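PDB 6PXS: FAD dependent oxidoreductase from Chelativorans sp. BNC1, which is the iminodiacetate oxidase IdaA, a flavoprotein of the DadA oxidoreductase family that binds FAD and probably uses it to oxidise its substrate. Local coordinates for residues V221-Q226 with G305-G310; I227-L232 with E301-F306; G262-D267 with L281-A286. All blocks are in the same frame, centred on the assembly; numbering follows the deposited sequence.

Contact 1 of 3, residues V221-Q226 with G305-G310; sequences VPQKGQ and GFRPAG. With FAD (flavin-adenine dinucleotide), chain E.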
loop_
_atom_site.group_PDB
_atom_site.type_symbol
_atom_site.label_atom_id
_atom_site.label_comp_id
_atom_site.label_asym_id
_atom_site.label_seq_id
_atom_site.Cartn_x
_atom_site.Cartn_y
_atom_site.Cartn_z
ATOM N N VAL A 221 -0.441 -25.095 -14.716
ATOM C CA VAL A 221 0.283 -23.844 -14.924
ATOM C C VAL A 221 -0.598 -22.713 -14.414
ATOM O O VAL A 221 -1.822 -22.876 -14.267
ATOM C CB VAL A 221 0.669 -23.647 -16.408
ATOM C CG1 VAL A 221 1.532 -24.802 -16.885
ATOM C CG2 VAL A 221 -0.577 -23.517 -17.270
ATOM N N PRO A 222 -0.016 -21.548 -14.134
ATOM C CA PRO A 222 -0.808 -20.455 -13.561
ATOM C C PRO A 222 -1.671 -19.760 -14.602
ATOM O O PRO A 222 -1.271 -19.579 -15.755
ATOM C CB PRO A 222 0.259 -19.503 -13.008
ATOM C CG PRO A 222 1.438 -19.731 -13.876
ATOM C CD PRO A 222 1.411 -21.193 -14.241
ATOM N N GLN A 223 -2.871 -19.372 -14.178
ATOM C CA GLN A 223 -3.770 -18.533 -14.969
ATOM C C GLN A 223 -4.018 -17.265 -14.160
ATOM O O GLN A 223 -4.794 -17.275 -13.199
ATOM C CB GLN A 223 -5.077 -19.254 -15.290
ATOM C CG GLN A 223 -6.000 -18.468 -16.217
ATOM C CD GLN A 223 -7.376 -19.095 -16.355
ATOM O OE1 GLN A 223 -8.068 -19.333 -15.363
ATOM N NE2 GLN A 223 -7.782 -19.364 -17.589
ATOM N N LYS A 224 -3.355 -16.179 -14.545
ATOM C CA LYS A 224 -3.505 -14.920 -13.830
ATOM C C LYS A 224 -4.969 -14.496 -13.786
ATOM O O LYS A 224 -5.745 -14.749 -14.713
ATOM C CB LYS A 224 -2.661 -13.834 -14.497
ATOM C CG LYS A 224 -2.829 -12.447 -13.904
ATOM C CD LYS A 224 -1.867 -11.469 -14.550
ATOM C CE LYS A 224 -2.082 -10.056 -14.043
ATOM N NZ LYS A 224 -1.168 -9.085 -14.711
ATOM N N GLY A 225 -5.345 -13.851 -12.685
ATOM C CA GLY A 225 -6.684 -13.320 -12.537
ATOM C C GLY A 225 -6.716 -12.049 -11.715
ATOM O O GLY A 225 -6.221 -12.022 -10.585
ATOM N N GLN A 226 -7.294 -10.987 -12.269
ATOM C CA GLN A 226 -7.431 -9.714 -11.575
ATOM C C GLN A 226 -8.875 -9.549 -11.120
ATOM O O GLN A 226 -9.804 -9.758 -11.906
ATOM C CB GLN A 226 -7.019 -8.553 -12.480
ATOM C CG GLN A 226 -5.659 -8.736 -13.130
ATOM C CD GLN A 226 -5.243 -7.544 -13.966
ATOM O OE1 GLN A 226 -5.537 -6.398 -13.628
ATOM N NE2 GLN A 226 -4.555 -7.809 -15.070
ATOM N N GLY A 305 -4.231 -12.997 -8.579
ATOM C CA GLY A 305 -4.037 -14.370 -8.165
ATOM C C GLY A 305 -3.788 -15.283 -9.345
ATOM O O GLY A 305 -4.360 -15.084 -10.421
ATOM N N PHE A 306 -2.934 -16.286 -9.160
ATOM C CA PHE A 306 -2.616 -17.254 -10.203
ATOM C C PHE A 306 -3.370 -18.545 -9.902
ATOM O O PHE A 306 -3.031 -19.265 -8.957
ATOM C CB PHE A 306 -1.110 -17.498 -10.278
ATOM C CG PHE A 306 -0.296 -16.240 -10.434
ATOM C CD1 PHE A 306 -0.420 -15.451 -11.565
ATOM C CD2 PHE A 306 0.607 -15.859 -9.454
ATOM C CE1 PHE A 306 0.333 -14.297 -11.710
ATOM C CE2 PHE A 306 1.364 -14.708 -9.595
ATOM C CZ PHE A 306 1.226 -13.929 -10.722
ATOM N N ARG A 307 -4.395 -18.830 -10.698
ATOM C CA ARG A 307 -5.164 -20.046 -10.500
ATOM C C ARG A 307 -4.324 -21.262 -10.887
ATOM O O ARG A 307 -3.635 -21.240 -11.912
ATOM C CB ARG A 307 -6.436 -20.027 -11.343
ATOM C CG ARG A 307 -7.387 -18.885 -11.051
ATOM C CD ARG A 307 -8.536 -18.892 -12.045
ATOM N NE ARG A 307 -8.618 -17.638 -12.788
ATOM C CZ ARG A 307 -9.507 -16.675 -12.561
ATOM N NH1 ARG A 307 -9.479 -15.575 -13.296
ATOM N NH2 ARG A 307 -10.427 -16.804 -11.613
ATOM N N PRO A 308 -4.360 -22.340 -10.099
ATOM C CA PRO A 308 -3.715 -23.580 -10.548
ATOM C C PRO A 308 -4.538 -24.253 -11.633
ATOM O O PRO A 308 -5.267 -25.214 -11.369
ATOM C CB PRO A 308 -3.643 -24.421 -9.271
ATOM C CG PRO A 308 -4.802 -23.957 -8.461
ATOM C CD PRO A 308 -4.959 -22.486 -8.761
ATOM N N ALA A 309 -4.438 -23.739 -12.857
ATOM C CA ALA A 309 -5.236 -24.240 -13.968
ATOM C C ALA A 309 -4.548 -25.447 -14.588
ATOM O O ALA A 309 -3.393 -25.358 -15.018
ATOM C CB ALA A 309 -5.440 -23.145 -15.011
ATOM N N GLY A 310 -5.255 -26.575 -14.633
ATOM C CA GLY A 310 -4.720 -27.792 -15.198
ATOM C C GLY A 310 -5.128 -27.975 -16.651
ATOM O O GLY A 310 -6.003 -27.289 -17.174
HETATM P PA FAD E . -2.705 -21.518 -3.537
HETATM O O1A FAD E . -1.971 -20.637 -4.478
HETATM O O2A FAD E . -3.779 -20.801 -2.714
HETATM O O5B FAD E . -1.730 -22.280 -2.572
HETATM C C5B FAD E . -0.364 -22.553 -2.947
HETATM C C4B FAD E . 0.526 -22.247 -1.770
HETATM O O4B FAD E . 1.697 -23.097 -1.815
HETATM C C3B FAD E . 1.044 -20.809 -1.718
HETATM O O3B FAD E . 1.033 -20.324 -0.381
HETATM C C2B FAD E . 2.470 -20.943 -2.258
HETATM O O2B FAD E . 3.330 -19.917 -1.777
HETATM C C1B FAD E . 2.854 -22.302 -1.684
HETATM N N9A FAD E . 3.957 -22.962 -2.374
HETATM C C8A FAD E . 4.037 -23.276 -3.704
HETATM N N7A FAD E . 5.157 -23.868 -4.047
HETATM C C5A FAD E . 5.863 -23.946 -2.855
HETATM C C6A FAD E . 7.131 -24.468 -2.536
HETATM N N6A FAD E . 7.949 -25.034 -3.427
HETATM N N1A FAD E . 7.536 -24.386 -1.249
HETATM C C2A FAD E . 6.727 -23.821 -0.350
HETATM N N3A FAD E . 5.513 -23.296 -0.538
HETATM C C4A FAD E . 5.137 -23.390 -1.818
HETATM N N1 FAD E . -12.765 -20.415 -6.636
HETATM C C2 FAD E . -14.080 -20.557 -6.298
HETATM O O2 FAD E . -14.535 -21.638 -5.906
HETATM N N3 FAD E . -14.936 -19.473 -6.388
HETATM C C4 FAD E . -14.591 -18.204 -6.805
HETATM O O4 FAD E . -15.441 -17.316 -6.846
HETATM C C4X FAD E . -13.193 -18.062 -7.165
HETATM N N5 FAD E . -12.780 -16.895 -7.571
HETATM C C5X FAD E . -11.444 -16.758 -7.913
HETATM C C6 FAD E . -10.988 -15.515 -8.350
HETATM C C7 FAD E . -9.655 -15.324 -8.701
HETATM C C7M FAD E . -9.200 -13.967 -9.168
HETATM C C8 FAD E . -8.757 -16.399 -8.625
HETATM C C8M FAD E . -7.309 -16.225 -9.002
HETATM C C9 FAD E . -9.211 -17.641 -8.189
HETATM C C9A FAD E . -10.542 -17.829 -7.834
HETATM N N10 FAD E . -11.029 -19.074 -7.386
HETATM C C10 FAD E . -12.354 -19.227 -7.048
HETATM C "C1'" FAD E . -10.138 -20.242 -7.295
HETATM C "C2'" FAD E . -9.421 -20.351 -5.950
HETATM O "O2'" FAD E . -9.021 -19.059 -5.495
HETATM C "C3'" FAD E . -8.181 -21.229 -6.117
HETATM O "O3'" FAD E . -8.505 -22.345 -6.939
HETATM C "C4'" FAD E . -7.596 -21.756 -4.806
HETATM O "O4'" FAD E . -7.284 -20.650 -3.960
HETATM C "C5'" FAD E . -6.359 -22.595 -5.048
HETATM O "O5'" FAD E . -5.793 -22.984 -3.780
HETATM P P FAD E . -4.420 -23.750 -3.706
HETATM O O1P FAD E . -4.472 -24.951 -4.657
HETATM O O2P FAD E . -4.031 -24.062 -2.307
HETATM O O3P FAD E . -3.411 -22.693 -4.332
#
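G225 and G305, two glycines facing each other as an antiparallel hydrogen-bonded pair, sit at the methyl end of the flavin. A beta carbon on G305 would run into C8M; as it is, the G305 carbonyl O lies 3.5 Å from FAD C8M, and G225 O is 3.8 Å from FAD C7M. Of their two backbone bonds, G305 N to G225 O is sound at 3.0 Å and the return bond is weak. Two residues along, Q223 and R307 pair through N-H bonds to each other's carbonyls, and V221 with A309 ends the ladder. This is the edge of the four-stranded antiparallel sheet beside the flavin, with 298-310 the outermost strand within the chain and 220-231 next to it. On the face shared by Q223 and R307, R307 CG packs 3.4 Å from FAD C8M, and the chain then bends at chi3 (-122°), bringing the guanidinium against the dimethylbenzene ring. C8M lies over one face of the guanidinium, offset toward the rim, though the exact setting of this group is doubtful because NH1 is modelled too close to T264 O. The Q223 amide stands nearly upright to the guanidinium, their planes 85° apart, with OE1 3.1 Å from R307 NE, while Q223 NE2 bonds to D267. On the other face P222 CB rests 3.7 Å from F306 CB. The F306 ring carries CD1 to 3.9 Å from K224 CA and also meets F271 edge-to-face; K224 runs out extended to bond the R274 carbonyl. P308, centre of an inverse gamma turn, brings CG near the FAD phosphate oxygen O1P.

Contact 2 of 3, residues I227-L232 with E301-F306; sequences IIHLHL and ETRVGF. With FAD (flavin-adenine dinucleotide), chain E.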
loop_
_atom_site.group_PDB
_atom_site.type_symbol
_atom_site.label_atom_id
_atom_site.label_comp_id
_atom_site.label_asym_id
_atom_site.label_seq_id
_atom_site.Cartn_x
_atom_site.Cartn_y
_atom_site.Cartn_z
ATOM N N ILE A 227 -9.058 -9.171 -9.858
ATOM C CA ILE A 227 -10.378 -9.073 -9.244
ATOM C C ILE A 227 -10.471 -7.736 -8.524
ATOM O O ILE A 227 -9.540 -7.342 -7.813
ATOM C CB ILE A 227 -10.635 -10.244 -8.276
ATOM C CG1 ILE A 227 -12.059 -10.190 -7.723
ATOM C CG2 ILE A 227 -9.620 -10.238 -7.142
ATOM C CD1 ILE A 227 -12.471 -11.458 -6.999
ATOM N N ILE A 228 -11.591 -7.038 -8.709
ATOM C CA ILE A 228 -11.771 -5.683 -8.200
ATOM C C ILE A 228 -12.651 -5.717 -6.959
ATOM O O ILE A 228 -13.633 -6.467 -6.897
ATOM C CB ILE A 228 -12.380 -4.765 -9.279
ATOM C CG1 ILE A 228 -11.383 -4.571 -10.424
ATOM C CG2 ILE A 228 -12.780 -3.426 -8.671
ATOM C CD1 ILE A 228 -11.934 -3.798 -11.594
ATOM N N HIS A 229 -12.305 -4.892 -5.975
ATOM C CA HIS A 229 -13.068 -4.753 -4.741
ATOM C C HIS A 229 -13.596 -3.330 -4.652
ATOM O O HIS A 229 -12.818 -2.372 -4.713
ATOM C CB HIS A 229 -12.204 -5.087 -3.522
ATOM C CG HIS A 229 -11.874 -6.541 -3.398
ATOM N ND1 HIS A 229 -12.209 -7.288 -2.290
ATOM C CD2 HIS A 229 -11.248 -7.389 -4.248
ATOM C CE1 HIS A 229 -11.800 -8.532 -2.459
ATOM N NE2 HIS A 229 -11.214 -8.620 -3.640
ATOM N N LEU A 230 -14.910 -3.195 -4.509
ATOM C CA LEU A 230 -15.575 -1.903 -4.441
ATOM C C LEU A 230 -16.110 -1.659 -3.037
ATOM O O LEU A 230 -16.224 -2.576 -2.222
ATOM C CB LEU A 230 -16.722 -1.823 -5.451
ATOM C CG LEU A 230 -16.364 -2.167 -6.896
ATOM C CD1 LEU A 230 -17.603 -2.087 -7.767
ATOM C CD2 LEU A 230 -15.281 -1.248 -7.427
ATOM N N HIS A 231 -16.450 -0.400 -2.769
ATOM C CA HIS A 231 -16.962 0.013 -1.470
ATOM C C HIS A 231 -18.121 0.973 -1.678
ATOM O O HIS A 231 -17.984 1.969 -2.395
ATOM C CB HIS A 231 -15.859 0.672 -0.634
ATOM C CG HIS A 231 -16.314 1.139 0.713
ATOM N ND1 HIS A 231 -16.785 0.277 1.680
ATOM C CD2 HIS A 231 -16.362 2.378 1.256
ATOM C CE1 HIS A 231 -17.106 0.966 2.761
ATOM N NE2 HIS A 231 -16.861 2.243 2.529
ATOM N N LEU A 232 -19.262 0.669 -1.054
ATOM C CA LEU A 232 -20.470 1.487 -1.143
ATOM C C LEU A 232 -20.686 2.196 0.189
ATOM O O LEU A 232 -21.443 1.706 1.039
ATOM C CB LEU A 232 -21.685 0.626 -1.499
ATOM C CG LEU A 232 -21.827 0.145 -2.947
ATOM C CD1 LEU A 232 -21.959 1.331 -3.893
ATOM C CD2 LEU A 232 -20.661 -0.745 -3.350
ATOM N N GLU A 301 -9.269 -1.568 -3.950
ATOM C CA GLU A 301 -8.091 -2.334 -4.338
ATOM C C GLU A 301 -8.440 -3.244 -5.505
ATOM O O GLU A 301 -9.606 -3.409 -5.870
ATOM C CB GLU A 301 -7.541 -3.155 -3.165
ATOM C CG GLU A 301 -8.530 -4.146 -2.563
ATOM C CD GLU A 301 -7.849 -5.204 -1.709
ATOM O OE1 GLU A 301 -6.649 -5.469 -1.934
ATOM O OE2 GLU A 301 -8.514 -5.769 -0.812
ATOM N N THR A 302 -7.396 -3.833 -6.088
ATOM C CA THR A 302 -7.532 -4.826 -7.152
ATOM C C THR A 302 -6.509 -5.921 -6.886
ATOM O O THR A 302 -5.303 -5.680 -6.991
ATOM C CB THR A 302 -7.318 -4.203 -8.530
ATOM O OG1 THR A 302 -8.336 -3.227 -8.779
ATOM C CG2 THR A 302 -7.360 -5.271 -9.617
ATOM N N ARG A 303 -6.984 -7.113 -6.548
ATOM C CA ARG A 303 -6.102 -8.215 -6.197
ATOM C C ARG A 303 -5.708 -9.009 -7.438
ATOM O O ARG A 303 -6.369 -8.958 -8.478
ATOM C CB ARG A 303 -6.772 -9.135 -5.178
ATOM C CG ARG A 303 -7.189 -8.424 -3.906
ATOM C CD ARG A 303 -7.787 -9.387 -2.902
ATOM N NE ARG A 303 -8.349 -8.687 -1.753
ATOM C CZ ARG A 303 -9.026 -9.280 -0.775
ATOM N NH1 ARG A 303 -9.229 -10.589 -0.804
ATOM N NH2 ARG A 303 -9.506 -8.560 0.230
ATOM N N VAL A 304 -4.606 -9.744 -7.313
ATOM C CA VAL A 304 -4.096 -10.591 -8.381
ATOM C C VAL A 304 -3.844 -11.980 -7.817
ATOM O O VAL A 304 -3.309 -12.128 -6.712
ATOM C CB VAL A 304 -2.807 -10.020 -9.005
ATOM C CG1 VAL A 304 -2.238 -10.995 -10.030
ATOM C CG2 VAL A 304 -3.079 -8.665 -9.637
ATOM N N GLY A 305 -4.231 -12.997 -8.579
ATOM C CA GLY A 305 -4.037 -14.370 -8.165
ATOM C C GLY A 305 -3.788 -15.283 -9.345
ATOM O O GLY A 305 -4.360 -15.084 -10.421
ATOM N N PHE A 306 -2.934 -16.286 -9.160
ATOM C CA PHE A 306 -2.616 -17.254 -10.203
ATOM C C PHE A 306 -3.370 -18.545 -9.902
ATOM O O PHE A 306 -3.031 -19.265 -8.957
ATOM C CB PHE A 306 -1.110 -17.498 -10.278
ATOM C CG PHE A 306 -0.296 -16.240 -10.434
ATOM C CD1 PHE A 306 -0.420 -15.451 -11.565
ATOM C CD2 PHE A 306 0.607 -15.859 -9.454
ATOM C CE1 PHE A 306 0.333 -14.297 -11.710
ATOM C CE2 PHE A 306 1.364 -14.708 -9.595
ATOM C CZ PHE A 306 1.226 -13.929 -10.722
HETATM P PA FAD E . -2.705 -21.518 -3.537
HETATM O O1A FAD E . -1.971 -20.637 -4.478
HETATM O O2A FAD E . -3.779 -20.801 -2.714
HETATM O O5B FAD E . -1.730 -22.280 -2.572
HETATM C C5B FAD E . -0.364 -22.553 -2.947
HETATM C C4B FAD E . 0.526 -22.247 -1.770
HETATM O O4B FAD E . 1.697 -23.097 -1.815
HETATM C C3B FAD E . 1.044 -20.809 -1.718
HETATM O O3B FAD E . 1.033 -20.324 -0.381
HETATM C C2B FAD E . 2.470 -20.943 -2.258
HETATM O O2B FAD E . 3.330 -19.917 -1.777
HETATM C C1B FAD E . 2.854 -22.302 -1.684
HETATM N N9A FAD E . 3.957 -22.962 -2.374
HETATM C C8A FAD E . 4.037 -23.276 -3.704
HETATM N N7A FAD E . 5.157 -23.868 -4.047
HETATM C C5A FAD E . 5.863 -23.946 -2.855
HETATM C C6A FAD E . 7.131 -24.468 -2.536
HETATM N N6A FAD E . 7.949 -25.034 -3.427
HETATM N N1A FAD E . 7.536 -24.386 -1.249
HETATM C C2A FAD E . 6.727 -23.821 -0.350
HETATM N N3A FAD E . 5.513 -23.296 -0.538
HETATM C C4A FAD E . 5.137 -23.390 -1.818
HETATM N N1 FAD E . -12.765 -20.415 -6.636
HETATM C C2 FAD E . -14.080 -20.557 -6.298
HETATM O O2 FAD E . -14.535 -21.638 -5.906
HETATM N N3 FAD E . -14.936 -19.473 -6.388
HETATM C C4 FAD E . -14.591 -18.204 -6.805
HETATM O O4 FAD E . -15.441 -17.316 -6.846
HETATM C C4X FAD E . -13.193 -18.062 -7.165
HETATM N N5 FAD E . -12.780 -16.895 -7.571
HETATM C C5X FAD E . -11.444 -16.758 -7.913
HETATM C C6 FAD E . -10.988 -15.515 -8.350
HETATM C C7 FAD E . -9.655 -15.324 -8.701
HETATM C C7M FAD E . -9.200 -13.967 -9.168
HETATM C C8 FAD E . -8.757 -16.399 -8.625
HETATM C C8M FAD E . -7.309 -16.225 -9.002
HETATM C C9 FAD E . -9.211 -17.641 -8.189
HETATM C C9A FAD E . -10.542 -17.829 -7.834
HETATM N N10 FAD E . -11.029 -19.074 -7.386
HETATM C C10 FAD E . -12.354 -19.227 -7.048
HETATM C "C1'" FAD E . -10.138 -20.242 -7.295
HETATM C "C2'" FAD E . -9.421 -20.351 -5.950
HETATM O "O2'" FAD E . -9.021 -19.059 -5.495
HETATM C "C3'" FAD E . -8.181 -21.229 -6.117
HETATM O "O3'" FAD E . -8.505 -22.345 -6.939
HETATM C "C4'" FAD E . -7.596 -21.756 -4.806
HETATM O "O4'" FAD E . -7.284 -20.650 -3.960
HETATM C "C5'" FAD E . -6.359 -22.595 -5.048
HETATM O "O5'" FAD E . -5.793 -22.984 -3.780
HETATM P P FAD E . -4.420 -23.750 -3.706
HETATM O O1P FAD E . -4.472 -24.951 -4.657
HETATM O O2P FAD E . -4.031 -24.062 -2.307
HETATM O O3P FAD E . -3.411 -22.693 -4.332
#
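The H229 ring and the R303 guanidinium lie one over the other, their planes only 22° apart although the two side chains cross at about a right angle. H229 CE1 sits over the centre of the guanidinium, 3.3 Å from R303 CZ, and R303 NE in turn lies over a face of the ring. R303 reaches there as an extended chain, and its rotation is fixed from the side: NE and NH2 both bond E301 OE2 in a side-on salt bridge, each at 3.1 Å, in the guanidinium plane and from the same face of the carboxylate. E301 is turned for this by a chi1 of 59°, which also brings its CG alongside H229 CB, 3.9 Å away. The carboxylate probably offsets part of the positive charge here, to which R153, close to R303 NH1, adds. Underneath runs a regular antiparallel ladder of the flavin-side sheet, I227 and R303 bonded in both directions and H229 N donating to E301 O. I227 lies side by side with R303, its CG2 3.6 Å from R303 CB, while its CB faces the flavin methyl C7M at 4.1 Å. On the opposite face I228 CG1 runs beside T302 OG1 at 3.7 Å, a hydroxyl that bonds H299 and Q280.

Contact 3 of 3, residues G262-D267 with L281-A286; sequences GATRED and LEVLQA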
loop_
_atom_site.group_PDB
_atom_site.type_symbol
_atom_site.label_atom_id
_atom_site.label_comp_id
_atom_site.label_asym_id
_atom_site.label_seq_id
_atom_site.Cartn_x
_atom_site.Cartn_y
_atom_site.Cartn_z
ATOM N N GLY A 262 -16.327 -9.665 -11.012
ATOM C CA GLY A 262 -15.749 -10.809 -11.693
ATOM C C GLY A 262 -14.320 -10.620 -12.154
ATOM O O GLY A 262 -13.885 -9.495 -12.409
ATOM N N ALA A 263 -13.587 -11.720 -12.273
ATOM C CA ALA A 263 -12.153 -11.679 -12.501
ATOM C C ALA A 263 -11.811 -11.949 -13.962
ATOM O O ALA A 263 -12.632 -12.416 -14.753
ATOM C CB ALA A 263 -11.444 -12.695 -11.599
ATOM N N THR A 264 -10.563 -11.643 -14.308
ATOM C CA THR A 264 -10.024 -11.937 -15.624
ATOM C C THR A 264 -9.542 -13.383 -15.677
ATOM O O THR A 264 -9.370 -14.045 -14.652
ATOM C CB THR A 264 -8.871 -10.990 -15.960
ATOM O OG1 THR A 264 -7.806 -11.170 -15.017
ATOM C CG2 THR A 264 -9.333 -9.539 -15.918
ATOM N N ARG A 265 -9.319 -13.872 -16.899
ATOM C CA ARG A 265 -8.856 -15.246 -17.126
ATOM C C ARG A 265 -7.771 -15.184 -18.200
ATOM O O ARG A 265 -8.053 -15.309 -19.395
ATOM C CB ARG A 265 -10.014 -16.150 -17.525
ATOM C CG ARG A 265 -11.056 -16.285 -16.427
ATOM C CD ARG A 265 -12.378 -16.847 -16.920
ATOM N NE ARG A 265 -13.389 -16.768 -15.869
ATOM C CZ ARG A 265 -13.441 -17.580 -14.816
ATOM N NH1 ARG A 265 -14.394 -17.426 -13.906
ATOM N NH2 ARG A 265 -12.540 -18.544 -14.666
ATOM N N GLU A 266 -6.528 -15.009 -17.757
ATOM C CA GLU A 266 -5.403 -14.710 -18.641
ATOM C C GLU A 266 -4.553 -15.967 -18.801
ATOM O O GLU A 266 -3.746 -16.300 -17.929
ATOM C CB GLU A 266 -4.592 -13.546 -18.082
ATOM C CG GLU A 266 -5.401 -12.263 -17.917
ATOM C CD GLU A 266 -4.605 -11.132 -17.289
ATOM O OE1 GLU A 266 -5.122 -10.497 -16.347
ATOM O OE2 GLU A 266 -3.465 -10.880 -17.735
ATOM N N ASP A 267 -4.736 -16.660 -19.921
ATOM C CA ASP A 267 -3.933 -17.837 -20.223
ATOM C C ASP A 267 -2.518 -17.433 -20.616
ATOM O O ASP A 267 -2.278 -16.335 -21.126
ATOM C CB ASP A 267 -4.571 -18.646 -21.353
ATOM C CG ASP A 267 -5.822 -19.376 -20.912
ATOM O OD1 ASP A 267 -5.810 -19.953 -19.804
ATOM O OD2 ASP A 267 -6.814 -19.370 -21.672
ATOM N N LEU A 281 -10.047 -2.771 -17.117
ATOM C CA LEU A 281 -11.098 -2.268 -17.995
ATOM C C LEU A 281 -12.152 -3.339 -18.243
ATOM O O LEU A 281 -13.354 -3.088 -18.107
ATOM C CB LEU A 281 -10.494 -1.788 -19.317
ATOM C CG LEU A 281 -11.481 -1.308 -20.388
ATOM C CD1 LEU A 281 -12.233 -0.067 -19.929
ATOM C CD2 LEU A 281 -10.766 -1.031 -21.701
ATOM N N GLU A 282 -11.714 -4.548 -18.603
ATOM C CA GLU A 282 -12.659 -5.617 -18.905
ATOM C C GLU A 282 -13.591 -5.877 -17.730
ATOM O O GLU A 282 -14.803 -6.044 -17.913
ATOM C CB GLU A 282 -11.903 -6.891 -19.281
ATOM C CG GLU A 282 -11.111 -6.783 -20.575
ATOM C CD GLU A 282 -10.291 -8.024 -20.860
ATOM O OE1 GLU A 282 -9.633 -8.075 -21.923
ATOM O OE2 GLU A 282 -10.303 -8.950 -20.019
ATOM N N VAL A 283 -13.045 -5.909 -16.513
ATOM C CA VAL A 283 -13.874 -6.172 -15.342
ATOM C C VAL A 283 -14.837 -5.018 -15.100
ATOM O O VAL A 283 -16.022 -5.229 -14.813
ATOM C CB VAL A 283 -12.986 -6.437 -14.113
ATOM C CG1 VAL A 283 -13.842 -6.626 -12.872
ATOM C CG2 VAL A 283 -12.104 -7.656 -14.346
ATOM N N LEU A 284 -14.351 -3.780 -15.214
ATOM C CA LEU A 284 -15.217 -2.627 -14.983
ATOM C C LEU A 284 -16.370 -2.593 -15.981
ATOM O O LEU A 284 -17.511 -2.292 -15.612
ATOM C CB LEU A 284 -14.400 -1.337 -15.056
ATOM C CG LEU A 284 -13.410 -1.105 -13.909
ATOM C CD1 LEU A 284 -12.489 0.070 -14.212
ATOM C CD2 LEU A 284 -14.148 -0.872 -12.600
ATOM N N GLN A 285 -16.094 -2.903 -17.251
ATOM C CA GLN A 285 -17.155 -2.910 -18.255
ATOM C C GLN A 285 -18.233 -3.926 -17.904
ATOM O O GLN A 285 -19.430 -3.620 -17.937
ATOM C CB GLN A 285 -16.571 -3.208 -19.635
ATOM C CG GLN A 285 -15.919 -2.018 -20.312
ATOM C CD GLN A 285 -15.362 -2.366 -21.679
ATOM O OE1 GLN A 285 -15.637 -3.438 -22.219
ATOM N NE2 GLN A 285 -14.569 -1.462 -22.244
ATOM N N ALA A 286 -17.824 -5.152 -17.570
ATOM C CA ALA A 286 -18.791 -6.188 -17.224
ATOM C C ALA A 286 -19.598 -5.796 -15.992
ATOM O O ALA A 286 -20.830 -5.902 -15.980
ATOM C CB ALA A 286 -18.068 -7.517 -16.998
#
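The extended chain of 262-267, just past strand 258-261, runs by the helical turns of 281-286 and comes nearest where G262 CA is 6.2 Å from V283 CA. On the helix side V283 carries most of the contact. Its two methyls straddle the G262 carbonyl, but G262 is poorly ordered and the modelled closeness of that oxygen is doubtful. The clearer meeting is with T264, which V283 crosses at about a right angle, methyl to methyl, CG2 to CG2 at 3.7 Å. A chi1 of 62° sets T264 up for two jobs: CG2 faces the helix, while OG1 accepts from Q226 N and donates to E266 OE1 (3.1 Å), on the anti lone pair of that carboxylate oxygen. E282 OE2 lies at the margin, 4.3 Å from T264 CG2. Putting an alanine at T264 would probably open a gap beside V283 and leave Q226 N without this acceptor and E266 OE1 with one donor fewer. The loop also pairs by backbone bonds with K224 and Q226, so it lines strand 220-231, with A263 touching FAD. From the helix, V283 and L284 pack on I228 of that strand, and L281, L284 and Q285 meet the same helix of a second subunit.

Contacts 1 and 2 are successive stretches of one antiparallel ladder between strands 220-231 and 298-310, their centres 15 Å apart, and they share G305 and F306. Contact 3 lies within the chain excursion that this ladder closes, its centre 14 Å from contact 1 and 11 Å from contact 2; helix 277-290 is followed in the chain by strand 298-310. Its loop is tied to the strand 220-231 side of contact 1 by polar contacts, and its helix joins contact 2 where I228 CD1 meets V283 CG1 at 3.6 Å. Contacts 1 and 2 thus touch FAD along the sheet edge, while the helix of contact 3 also packs on a second subunit.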